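Local coordinates for protein putative glutaryl-CoA dehydrogenase (Thermus thermophilus, PDB 2EBA) that belongs to the acyl-CoA dehydrogenase family of flavoproteins and binds flavin-adenine dinucleotide, at residues A[162-167]-A[213-218]. Residues are numbered along the deposited sequence; the frame is centred on the assembly and turned at random.
Sequences MWITNG and SELVLE. With FAD (flavin-adenine dinucleotide), chain I.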
ATOM      1  N   MET A 162     -31.786   0.126  11.181  1.00 18.63           N
ATOM      2  CA  MET A 162     -31.443   0.171   9.760  1.00 16.13           C
ATOM      3  C   MET A 162     -30.506  -0.967   9.389  1.00 15.93           C
ATOM      4  O   MET A 162     -29.656  -1.380  10.179  1.00 16.50           O
ATOM      5  CB  MET A 162     -30.785   1.498   9.382  1.00 12.57           C
ATOM      6  CG  MET A 162     -31.553   2.333   8.351  1.00 12.02           C
ATOM      7  SD  MET A 162     -32.410   1.365   7.098  1.00  6.98           S
ATOM      8  CE  MET A 162     -31.318   1.387   5.846  1.00  6.88           C
ATOM      9  N   TRP A 163     -30.665  -1.445   8.163  1.00 16.35           N
ATOM     10  CA  TRP A 163     -29.839  -2.510   7.625  1.00 17.35           C
ATOM     11  C   TRP A 163     -29.929  -3.797   8.435  1.00 17.57           C
ATOM     12  O   TRP A 163     -28.918  -4.376   8.738  1.00 15.50           O
ATOM     13  CB  TRP A 163     -28.361  -2.077   7.575  1.00 19.18           C
ATOM     14  CG  TRP A 163     -28.079  -0.722   6.952  1.00 19.91           C
ATOM     15  CD1 TRP A 163     -27.599   0.385   7.586  1.00 19.43           C
ATOM     16  CD2 TRP A 163     -28.295  -0.338   5.589  1.00 19.34           C
ATOM     17  NE1 TRP A 163     -27.508   1.438   6.706  1.00 19.62           N
ATOM     18  CE2 TRP A 163     -27.932   1.021   5.474  1.00 19.02           C
ATOM     19  CE3 TRP A 163     -28.763  -1.009   4.456  1.00 20.58           C
ATOM     20  CZ2 TRP A 163     -28.025   1.719   4.272  1.00 19.02           C
ATOM     21  CZ3 TRP A 163     -28.857  -0.311   3.257  1.00 19.14           C
ATOM     22  CH2 TRP A 163     -28.489   1.039   3.178  1.00 19.05           C
ATOM     23  N   ILE A 164     -31.123  -4.262   8.778  1.00 17.17           N
ATOM     24  CA  ILE A 164     -31.216  -5.486   9.567  1.00 16.63           C
ATOM     25  C   ILE A 164     -31.420  -6.709   8.688  1.00 16.30           C
ATOM     26  O   ILE A 164     -32.421  -6.804   7.974  1.00 16.28           O
ATOM     27  CB  ILE A 164     -32.367  -5.388  10.575  1.00 16.10           C
ATOM     28  CG1 ILE A 164     -32.230  -4.081  11.362  1.00 15.31           C
ATOM     29  CG2 ILE A 164     -32.362  -6.600  11.509  1.00 15.91           C
ATOM     30  CD1 ILE A 164     -30.873  -3.869  11.995  1.00 10.46           C
ATOM     31  N   THR A 165     -30.464  -7.635   8.738  1.00 15.29           N
ATOM     32  CA  THR A 165     -30.534  -8.865   7.955  1.00 15.35           C
ATOM     33  C   THR A 165     -31.704  -9.703   8.433  1.00 14.88           C
ATOM     34  O   THR A 165     -32.004  -9.735   9.625  1.00 14.08           O
ATOM     35  CB  THR A 165     -29.241  -9.686   8.095  1.00 15.62           C
ATOM     36  OG1 THR A 165     -28.152  -8.932   7.563  1.00 16.81           O
ATOM     37  CG2 THR A 165     -29.341 -11.002   7.346  1.00 14.69           C
ATOM     38  N   ASN A 166     -32.358 -10.378   7.492  1.00 15.35           N
ATOM     39  CA  ASN A 166     -33.518 -11.210   7.790  1.00 15.52           C
ATOM     40  C   ASN A 166     -34.685 -10.382   8.311  1.00 15.46           C
ATOM     41  O   ASN A 166     -35.633 -10.931   8.872  1.00 15.37           O
ATOM     42  CB  ASN A 166     -33.168 -12.286   8.830  1.00 16.13           C
ATOM     43  CG  ASN A 166     -32.280 -13.373   8.267  1.00 15.34           C
ATOM     44  OD1 ASN A 166     -32.141 -13.500   7.048  1.00 14.64           O
ATOM     45  ND2 ASN A 166     -31.688 -14.178   9.149  1.00 11.76           N
ATOM     46  N   GLY A 167     -34.603  -9.066   8.137  1.00 15.75           N
ATOM     47  CA  GLY A 167     -35.655  -8.176   8.593  1.00 17.31           C
ATOM     48  C   GLY A 167     -37.060  -8.589   8.186  1.00 18.96           C
ATOM     49  O   GLY A 167     -37.972  -8.564   9.016  1.00 19.39           O
ATOM     50  N   SER A 213     -33.563  -5.189   5.837  1.00 20.01           N
ATOM     51  CA  SER A 213     -34.741  -4.383   6.071  1.00 20.31           C
ATOM     52  C   SER A 213     -34.509  -3.229   7.012  1.00 21.24           C
ATOM     53  O   SER A 213     -33.439  -3.066   7.595  1.00 21.67           O
ATOM     54  CB  SER A 213     -35.849  -5.271   6.636  1.00 18.41           C
ATOM     55  OG  SER A 213     -35.904  -6.504   5.943  1.00 14.53           O
ATOM     56  N   GLU A 214     -35.537  -2.412   7.135  1.00 22.22           N
ATOM     57  CA  GLU A 214     -35.519  -1.290   8.044  1.00 23.03           C
ATOM     58  C   GLU A 214     -36.637  -1.647   9.026  1.00 21.72           C
ATOM     59  O   GLU A 214     -37.748  -1.976   8.613  1.00 19.47           O
ATOM     60  CB  GLU A 214     -35.845  -0.003   7.303  1.00 24.49           C
ATOM     61  CG  GLU A 214     -35.864   1.201   8.197  1.00 27.86           C
ATOM     62  CD  GLU A 214     -36.506   2.391   7.532  1.00 30.57           C
ATOM     63  OE1 GLU A 214     -37.724   2.333   7.238  1.00 30.10           O
ATOM     64  OE2 GLU A 214     -35.785   3.386   7.301  1.00 34.23           O
ATOM     65  N   LEU A 215     -36.339  -1.623  10.320  1.00 21.10           N
ATOM     66  CA  LEU A 215     -37.354  -1.965  11.305  1.00 21.50           C
ATOM     67  C   LEU A 215     -37.866  -0.689  11.936  1.00 22.51           C
ATOM     68  O   LEU A 215     -37.099   0.197  12.301  1.00 22.64           O
ATOM     69  CB  LEU A 215     -36.787  -2.898  12.392  1.00 19.00           C
ATOM     70  CG  LEU A 215     -36.039  -4.155  11.933  1.00 16.69           C
ATOM     71  CD1 LEU A 215     -35.625  -4.999  13.140  1.00 14.98           C
ATOM     72  CD2 LEU A 215     -36.917  -4.951  10.998  1.00 16.72           C
ATOM     73  N   VAL A 216     -39.179  -0.582  12.030  1.00 24.31           N
ATOM     74  CA  VAL A 216     -39.787   0.581  12.637  1.00 25.67           C
ATOM     75  C   VAL A 216     -40.691   0.055  13.736  1.00 25.44           C
ATOM     76  O   VAL A 216     -41.612  -0.717  13.475  1.00 25.67           O
ATOM     77  CB  VAL A 216     -40.621   1.396  11.621  1.00 26.31           C
ATOM     78  CG1 VAL A 216     -41.273   2.563  12.316  1.00 27.28           C
ATOM     79  CG2 VAL A 216     -39.734   1.905  10.501  1.00 26.70           C
ATOM     80  N   LEU A 217     -40.386   0.440  14.968  1.00 25.13           N
ATOM     81  CA  LEU A 217     -41.178   0.042  16.111  1.00 25.01           C
ATOM     82  C   LEU A 217     -41.928   1.266  16.612  1.00 25.17           C
ATOM     83  O   LEU A 217     -41.335   2.232  17.083  1.00 24.52           O
ATOM     84  CB  LEU A 217     -40.284  -0.533  17.220  1.00 25.77           C
ATOM     85  CG  LEU A 217     -39.688  -1.911  16.911  1.00 24.68           C
ATOM     86  CD1 LEU A 217     -38.417  -1.729  16.108  1.00 22.71           C
ATOM     87  CD2 LEU A 217     -39.413  -2.672  18.206  1.00 23.65           C
ATOM     88  N   GLU A 218     -43.246   1.211  16.491  1.00 26.75           N
ATOM     89  CA  GLU A 218     -44.110   2.304  16.905  1.00 28.56           C
ATOM     90  C   GLU A 218     -45.006   1.814  18.041  1.00 29.17           C
ATOM     91  O   GLU A 218     -45.957   1.064  17.811  1.00 28.88           O
ATOM     92  CB  GLU A 218     -44.955   2.741  15.707  1.00 30.69           C
ATOM     93  CG  GLU A 218     -45.272   4.219  15.625  1.00 34.42           C
ATOM     94  CD  GLU A 218     -45.956   4.584  14.307  1.00 36.27           C
ATOM     95  OE1 GLU A 218     -46.976   3.945  13.960  1.00 37.15           O
ATOM     96  OE2 GLU A 218     -45.473   5.511  13.618  1.00 36.94           O
TER
HETATM   97  PA  FAD I1001     -21.058   4.822  10.236  1.00 19.11           P
HETATM   98  O1A FAD I1001     -21.531   6.256  10.131  1.00 23.20           O
HETATM   99  O2A FAD I1001     -21.055   4.107  11.564  1.00 22.17           O
HETATM  100  O5B FAD I1001     -19.590   4.755   9.554  1.00 19.05           O
HETATM  101  C5B FAD I1001     -19.229   5.354   8.423  1.00 21.29           C
HETATM  102  C4B FAD I1001     -17.760   5.542   8.142  1.00 22.72           C
HETATM  103  O4B FAD I1001     -17.046   6.152   9.425  1.00 20.09           O
HETATM  104  C3B FAD I1001     -17.050   4.106   8.404  1.00 19.33           C
HETATM  105  O3B FAD I1001     -15.837   4.178   7.664  1.00 18.44           O
HETATM  106  C2B FAD I1001     -16.467   4.014   9.834  1.00 20.11           C
HETATM  107  O2B FAD I1001     -15.252   3.369   9.879  1.00 19.31           O
HETATM  108  C1B FAD I1001     -16.122   5.464  10.054  1.00 19.08           C
HETATM  109  N9A FAD I1001     -16.210   5.686  11.561  1.00 16.95           N
HETATM  110  C8A FAD I1001     -17.294   5.546  12.307  1.00 19.98           C
HETATM  111  N7A FAD I1001     -16.935   5.873  13.593  1.00 20.81           N
HETATM  112  C5A FAD I1001     -15.619   6.225  13.613  1.00 18.20           C
HETATM  113  C6A FAD I1001     -14.703   6.653  14.631  1.00 17.32           C
HETATM  114  N6A FAD I1001     -15.086   6.772  15.914  1.00 16.52           N
HETATM  115  N1A FAD I1001     -13.405   6.939  14.287  1.00 15.54           N
HETATM  116  C2A FAD I1001     -12.974   6.824  12.995  1.00 15.17           C
HETATM  117  N3A FAD I1001     -13.831   6.415  12.003  1.00 15.74           N
HETATM  118  C4A FAD I1001     -15.153   6.123  12.290  1.00 19.13           C
HETATM  119  N1  FAD I1001     -26.591  -4.138  11.788  1.00 21.85           N
HETATM  120  C2  FAD I1001     -27.252  -4.902  12.721  1.00 21.03           C
HETATM  121  O2  FAD I1001     -27.332  -4.517  13.900  1.00 22.29           O
HETATM  122  N3  FAD I1001     -27.829  -6.087  12.355  1.00 20.70           N
HETATM  123  C4  FAD I1001     -27.760  -6.531  11.055  1.00 20.59           C
HETATM  124  O4  FAD I1001     -28.304  -7.607  10.740  1.00 19.19           O
HETATM  125  C4X FAD I1001     -27.090  -5.760  10.081  1.00 21.41           C
HETATM  126  N5  FAD I1001     -27.026  -6.170   8.765  1.00 22.71           N
HETATM  127  C5X FAD I1001     -26.408  -5.404   7.806  1.00 22.56           C
HETATM  128  C6  FAD I1001     -26.393  -5.839   6.455  1.00 21.81           C
HETATM  129  C7  FAD I1001     -25.785  -5.041   5.452  1.00 22.04           C
HETATM  130  C7M FAD I1001     -25.824  -5.561   4.031  1.00 21.64           C
HETATM  131  C8  FAD I1001     -25.170  -3.798   5.805  1.00 22.38           C
HETATM  132  C8M FAD I1001     -24.502  -2.884   4.799  1.00 20.99           C
HETATM  133  C9  FAD I1001     -25.185  -3.377   7.146  1.00 22.46           C
HETATM  134  C9A FAD I1001     -25.802  -4.157   8.180  1.00 22.83           C
HETATM  135  N10 FAD I1001     -25.858  -3.749   9.530  1.00 21.96           N
HETATM  136  C10 FAD I1001     -26.493  -4.527  10.470  1.00 21.05           C
HETATM  137  C1' FAD I1001     -25.276  -2.477   9.982  1.00 21.97           C
HETATM  138  C2' FAD I1001     -23.777  -2.422   9.943  1.00 21.02           C
HETATM  139  O2' FAD I1001     -23.257  -3.029  11.115  1.00 21.62           O
HETATM  140  C3' FAD I1001     -23.396  -0.978   9.795  1.00 21.36           C
HETATM  141  O3' FAD I1001     -23.439  -0.658   8.407  1.00 21.78           O
HETATM  142  C4' FAD I1001     -22.008  -0.640  10.324  1.00 20.83           C
HETATM  143  O4' FAD I1001     -22.038  -0.479  11.745  1.00 20.46           O
HETATM  144  C5' FAD I1001     -21.504   0.651   9.710  1.00 21.23           C
HETATM  145  O5' FAD I1001     -22.169   1.752  10.295  1.00 20.02           O
HETATM  146  P   FAD I1001     -23.011   2.863   9.467  1.00 17.39           P
HETATM  147  O1P FAD I1001     -23.469   2.329   8.145  1.00 15.23           O
HETATM  148  O2P FAD I1001     -24.079   3.388  10.394  1.00 23.56           O
HETATM  149  O3P FAD I1001     -21.898   3.971   9.148  1.00 20.32           O
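Ile164 lays its CG1 branch against the isobutyl group of Leu215, CG1 to Leu215 CG 3.9 Å, the two side chains meeting nearly at a right angle. CG1, anti to the carbonyl carbon (chi1 -51°), meets the leucine, and the Ile164 chain then bends away from it, so that CD1 comes to rest 3.8 Å from N3 of the flavin. One isoleucine thus touches strand 212-217 and the cofactor together. Beneath it, the backbones of Ile164 and Ser213 form an antiparallel hydrogen-bonded pair. Ile164 N gives a nearly straight bond to Ser213 O (2.9 Å, 167° at the hydrogen), and Ser213 N returns one to Ile164 O from above the carbonyl plane. That oxygen carries a second bond, from Gly167 N on the opposite face, which closes the type II turn 164-167. The turn brings Gly167 CA against the Ser213 hydroxymethyl group, whose OG is hydrogen-bonded to Asn168.

On the other side of the pair, the bent chain of Met162 brings SD to 3.6 Å from Glu214 CG. Its CE continues to the face of the Trp163 indole, 3.4 Å above the plane and over the ring centre, a Met-aromatic contact. The Glu214 carboxylate reaches on to a salt bridge with Arg199 of strand 196-200. Trp163 itself sets CB against C9A of the flavin, while Gly342 of a second subunit packs on this residue. Two residues on, Thr165 N donates to flavin O4 (2.9 Å, 165°), which gives the pyrimidine end of the isoalloxazine a backbone hydrogen bond. Trp163 and Ile164 both sit opposite Ser213, a G1 beta bulge that turns the strand at the flavin-binding site in the beta domain of an acyl-CoA dehydrogenase fold.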